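PDB 2F5K: mortality factor 4-like protein 1 from Homo sapiens, which probably reads chromatin by binding histone H3 methylated at a lysine through its beta-barrel chromo domain. Local coordinates for residues A[18-28]-A[41-52]. Numbering follows the deposited sequence.
Sequences DPKPKFQEGER and KCVKVAIKDKQV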
loop_
_atom_site.group_PDB
_atom_site.type_symbol
_atom_site.label_atom_id
_atom_site.label_comp_id
_atom_site.label_asym_id
_atom_site.label_seq_id
_atom_site.Cartn_x
_atom_site.Cartn_y
_atom_site.Cartn_z
ATOM N N ASP A 18 -12.155 -11.249 -9.922
ATOM C CA ASP A 18 -11.907 -11.423 -11.376
ATOM C C ASP A 18 -10.556 -12.085 -11.606
ATOM O O ASP A 18 -9.534 -11.613 -11.125
ATOM C CB ASP A 18 -11.962 -10.074 -12.087
ATOM C CG ASP A 18 -12.899 -10.086 -13.283
ATOM O OD1 ASP A 18 -13.018 -9.033 -13.955
ATOM O OD2 ASP A 18 -13.561 -11.099 -13.619
ATOM N N PRO A 19 -10.564 -13.175 -12.363
ATOM C CA PRO A 19 -9.364 -13.981 -12.623
ATOM C C PRO A 19 -7.998 -13.275 -12.530
ATOM O O PRO A 19 -7.787 -12.187 -13.068
ATOM C CB PRO A 19 -9.628 -14.510 -14.029
ATOM C CG PRO A 19 -11.138 -14.720 -14.031
ATOM C CD PRO A 19 -11.743 -13.715 -13.064
ATOM N N LYS A 20 -7.085 -13.940 -11.823
ATOM C CA LYS A 20 -5.703 -13.503 -11.628
ATOM C C LYS A 20 -5.522 -12.056 -11.188
ATOM O O LYS A 20 -5.650 -11.141 -11.989
ATOM C CB LYS A 20 -4.877 -13.779 -12.882
ATOM C CG LYS A 20 -4.504 -15.236 -13.050
ATOM C CD LYS A 20 -4.284 -15.592 -14.513
ATOM C CE LYS A 20 -4.189 -17.101 -14.704
ATOM N NZ LYS A 20 -4.964 -17.541 -15.893
ATOM N N PRO A 21 -5.239 -11.854 -9.905
ATOM C CA PRO A 21 -4.946 -10.525 -9.371
ATOM C C PRO A 21 -3.451 -10.195 -9.414
ATOM O O PRO A 21 -2.611 -11.069 -9.610
ATOM C CB PRO A 21 -5.412 -10.652 -7.930
ATOM C CG PRO A 21 -4.988 -12.052 -7.574
ATOM C CD PRO A 21 -5.204 -12.875 -8.843
ATOM N N LYS A 22 -3.154 -8.918 -9.218
ATOM C CA LYS A 22 -1.808 -8.377 -9.292
ATOM C C LYS A 22 -0.875 -8.936 -8.235
ATOM O O LYS A 22 0.294 -9.191 -8.502
ATOM C CB LYS A 22 -1.871 -6.860 -9.122
ATOM C CG LYS A 22 -1.762 -6.052 -10.390
ATOM C CD LYS A 22 -1.032 -4.741 -10.144
ATOM C CE LYS A 22 -1.480 -3.651 -11.085
ATOM N NZ LYS A 22 -1.011 -2.300 -10.654
ATOM N N PHE A 23 -1.391 -9.137 -7.030
ATOM C CA PHE A 23 -0.523 -9.511 -5.918
ATOM C C PHE A 23 -0.774 -10.884 -5.311
ATOM O O PHE A 23 -1.813 -11.493 -5.549
ATOM C CB PHE A 23 -0.569 -8.417 -4.866
ATOM C CG PHE A 23 -0.263 -7.061 -5.421
ATOM C CD1 PHE A 23 -1.256 -6.308 -6.032
ATOM C CD2 PHE A 23 1.031 -6.554 -5.374
ATOM C CE1 PHE A 23 -0.964 -5.061 -6.559
ATOM C CE2 PHE A 23 1.327 -5.304 -5.886
ATOM C CZ PHE A 23 0.338 -4.561 -6.487
ATOM N N GLN A 24 0.195 -11.362 -4.544
ATOM C CA GLN A 24 0.129 -12.679 -3.925
ATOM C C GLN A 24 0.291 -12.638 -2.415
ATOM O O GLN A 24 0.864 -11.707 -1.865
ATOM C CB GLN A 24 1.229 -13.575 -4.482
ATOM C CG GLN A 24 1.122 -13.843 -5.946
ATOM C CD GLN A 24 2.274 -14.662 -6.433
ATOM O OE1 GLN A 24 3.141 -15.037 -5.641
ATOM N NE2 GLN A 24 2.298 -14.952 -7.740
ATOM N N GLU A 25 -0.200 -13.676 -1.746
ATOM C CA GLU A 25 -0.052 -13.757 -0.305
ATOM C C GLU A 25 1.423 -13.867 -0.013
ATOM O O GLU A 25 2.120 -14.683 -0.609
ATOM C CB GLU A 25 -0.795 -14.963 0.255
ATOM C CG GLU A 25 -2.288 -14.891 -0.000
ATOM C CD GLU A 25 -3.083 -16.000 0.679
ATOM O OE1 GLU A 25 -2.467 -16.932 1.268
ATOM O OE2 GLU A 25 -4.337 -15.919 0.616
ATOM N N GLY A 26 1.894 -13.022 0.888
ATOM C CA GLY A 26 3.296 -13.013 1.242
ATOM C C GLY A 26 4.063 -11.893 0.558
ATOM O O GLY A 26 5.062 -11.432 1.081
ATOM N N GLU A 27 3.569 -11.429 -0.587
ATOM C CA GLU A 27 4.300 -10.431 -1.369
ATOM C C GLU A 27 4.575 -9.138 -0.628
ATOM O O GLU A 27 3.661 -8.491 -0.145
ATOM C CB GLU A 27 3.593 -10.119 -2.691
ATOM C CG GLU A 27 4.414 -9.249 -3.616
ATOM C CD GLU A 27 3.729 -9.045 -4.942
ATOM O OE1 GLU A 27 2.671 -9.644 -5.155
ATOM O OE2 GLU A 27 4.245 -8.295 -5.770
ATOM N N ARG A 28 5.847 -8.774 -0.536
ATOM C CA ARG A 28 6.203 -7.498 0.009
ATOM C C ARG A 28 5.691 -6.466 -1.006
ATOM O O ARG A 28 5.882 -6.638 -2.210
ATOM C CB ARG A 28 7.713 -7.409 0.180
ATOM C CG ARG A 28 8.235 -6.051 0.543
ATOM C CD ARG A 28 9.747 -6.078 0.776
ATOM N NE ARG A 28 10.257 -4.986 1.595
ATOM C CZ ARG A 28 11.556 -4.749 1.768
ATOM N NH1 ARG A 28 12.440 -5.540 1.175
ATOM N NH2 ARG A 28 11.982 -3.732 2.526
ATOM N N LYS A 41 2.997 -5.982 3.595
ATOM C CA LYS A 41 2.845 -7.378 3.192
ATOM C C LYS A 41 1.392 -7.691 2.817
ATOM O O LYS A 41 0.443 -7.198 3.433
ATOM C CB LYS A 41 3.262 -8.318 4.339
ATOM C CG LYS A 41 4.534 -9.073 4.093
ATOM C CD LYS A 41 5.726 -8.100 3.943
ATOM C CE LYS A 41 7.060 -8.843 3.954
ATOM N NZ LYS A 41 8.229 -7.899 4.017
ATOM N N CYS A 42 1.233 -8.529 1.808
ATOM C CA CYS A 42 -0.076 -8.959 1.381
ATOM C C CYS A 42 -0.448 -10.249 2.128
ATOM O O CYS A 42 -0.124 -11.357 1.690
ATOM C CB CYS A 42 -0.059 -9.192 -0.123
ATOM S SG CYS A 42 -1.567 -9.954 -0.753
ATOM N N VAL A 43 -1.106 -10.101 3.269
ATOM C CA VAL A 43 -1.474 -11.262 4.081
ATOM C C VAL A 43 -2.590 -12.080 3.442
ATOM O O VAL A 43 -2.511 -13.300 3.392
ATOM C CB VAL A 43 -1.880 -10.862 5.515
ATOM C CG1 VAL A 43 -2.233 -12.097 6.330
ATOM C CG2 VAL A 43 -0.769 -10.099 6.189
ATOM N N LYS A 44 -3.621 -11.407 2.938
ATOM C CA LYS A 44 -4.757 -12.100 2.324
ATOM C C LYS A 44 -5.207 -11.503 0.985
ATOM O O LYS A 44 -5.066 -10.304 0.736
ATOM C CB LYS A 44 -5.955 -12.137 3.286
ATOM C CG LYS A 44 -5.752 -12.956 4.561
ATOM C CD LYS A 44 -7.052 -13.100 5.368
ATOM C CE LYS A 44 -6.783 -13.482 6.835
ATOM N NZ LYS A 44 -8.000 -13.358 7.682
ATOM N N VAL A 45 -5.766 -12.368 0.147
ATOM C CA VAL A 45 -6.267 -12.008 -1.171
ATOM C C VAL A 45 -7.671 -12.561 -1.296
ATOM O O VAL A 45 -7.855 -13.776 -1.325
ATOM C CB VAL A 45 -5.435 -12.661 -2.301
ATOM C CG1 VAL A 45 -5.965 -12.257 -3.661
ATOM C CG2 VAL A 45 -3.954 -12.328 -2.175
ATOM N N ALA A 46 -8.667 -11.690 -1.367
ATOM C CA ALA A 46 -10.043 -12.154 -1.525
ATOM C C ALA A 46 -10.703 -11.514 -2.729
ATOM O O ALA A 46 -10.542 -10.323 -2.984
ATOM C CB ALA A 46 -10.849 -11.878 -0.281
ATOM N N ILE A 47 -11.437 -12.323 -3.477
ATOM C CA ILE A 47 -12.147 -11.841 -4.650
ATOM C C ILE A 47 -13.622 -11.675 -4.311
ATOM O O ILE A 47 -14.234 -12.558 -3.696
ATOM C CB ILE A 47 -11.965 -12.817 -5.828
ATOM C CG1 ILE A 47 -10.485 -12.965 -6.167
ATOM C CG2 ILE A 47 -12.730 -12.333 -7.051
ATOM C CD1 ILE A 47 -10.224 -13.937 -7.304
ATOM N N LYS A 48 -14.181 -10.530 -4.697
ATOM C CA LYS A 48 -15.586 -10.238 -4.458
ATOM C C LYS A 48 -16.198 -9.450 -5.605
ATOM O O LYS A 48 -15.735 -8.363 -5.947
ATOM C CB LYS A 48 -15.761 -9.463 -3.158
ATOM C CG LYS A 48 -17.178 -8.973 -2.911
ATOM C CD LYS A 48 -17.214 -8.053 -1.710
ATOM C CE LYS A 48 -18.556 -7.364 -1.565
ATOM N NZ LYS A 48 -18.563 -6.487 -0.363
ATOM N N ASP A 49 -17.237 -10.020 -6.202
ATOM C CA ASP A 49 -17.984 -9.361 -7.264
ATOM C C ASP A 49 -17.098 -8.811 -8.362
ATOM O O ASP A 49 -17.325 -7.707 -8.853
ATOM C CB ASP A 49 -18.844 -8.237 -6.684
ATOM C CG ASP A 49 -19.730 -8.710 -5.551
ATOM O OD1 ASP A 49 -20.107 -9.904 -5.551
ATOM O OD2 ASP A 49 -20.101 -7.959 -4.622
ATOM N N LYS A 50 -16.087 -9.582 -8.743
ATOM C CA LYS A 50 -15.198 -9.190 -9.834
ATOM C C LYS A 50 -14.159 -8.174 -9.378
ATOM O O LYS A 50 -13.257 -7.811 -10.131
ATOM C CB LYS A 50 -16.005 -8.653 -11.021
ATOM C CG LYS A 50 -16.974 -9.666 -11.635
ATOM C CD LYS A 50 -17.613 -9.113 -12.910
ATOM C CE LYS A 50 -18.604 -10.088 -13.526
ATOM N NZ LYS A 50 -19.195 -9.531 -14.774
ATOM N N GLN A 51 -14.294 -7.719 -8.138
ATOM C CA GLN A 51 -13.348 -6.779 -7.558
ATOM C C GLN A 51 -12.437 -7.524 -6.580
ATOM O O GLN A 51 -12.909 -8.156 -5.633
ATOM C CB GLN A 51 -14.085 -5.637 -6.848
ATOM C CG GLN A 51 -14.755 -4.622 -7.786
ATOM C CD GLN A 51 -15.443 -3.480 -7.039
ATOM O OE1 GLN A 51 -15.318 -3.357 -5.813
ATOM N NE2 GLN A 51 -16.173 -2.647 -7.778
ATOM N N VAL A 52 -11.131 -7.455 -6.819
ATOM C CA VAL A 52 -10.160 -8.147 -5.981
ATOM C C VAL A 52 -9.706 -7.255 -4.836
ATOM O O VAL A 52 -9.363 -6.096 -5.043
ATOM C CB VAL A 52 -8.947 -8.584 -6.802
ATOM C CG1 VAL A 52 -8.060 -9.505 -5.990
ATOM C CG2 VAL A 52 -9.396 -9.274 -8.084
#
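Cys-42 is held through both backbone polar atoms: Gly-26 N donates to Cys-42 O at 2.7 Å, and Cys-42 N donates to Glu-27 O at 3.1 Å. Arg-28 and Lys-41 form an antiparallel, non-hydrogen-bonded pair. A type II turn from Gln-24 to Glu-27 brings Gly-26 to the strand, with backbone angles that suit glycine. Glu-27 OE1 accepts from Gln-24 N and braces this turn. The Cys-42 side chain points into the turn; SG, anti to its N (chi1 172°), lies 3.2 Å from Gln-24 O. Val-45 CG2 meets Glu-25 CG at 3.8 Å. Pro-21 rests its CB tightly on Val-52 CG1 at 3.5 Å, and its CG faces Val-45 CG1. Tyr-54 lies against Pro-21, Cys-42 and Val-45. The Lys-41 chain bends at chi2 (62°) and obliquely crosses the start of the Arg-28 chain, with NZ 3.9 Å from Arg-28 CB. With an alanine in place of Lys-41, the Arg-28 methylenes and Gly-26 O would probably lose this cover. Arg-28 NE is 4.3 Å from Lys-41 NZ, but Arg-28 NE is salt-bridged to Glu-39, probably easing the like charges. Backbone bonds tie the lead-in to strand 28-32 onto the chromo barrel, while one small apolar cluster seats Pro-21.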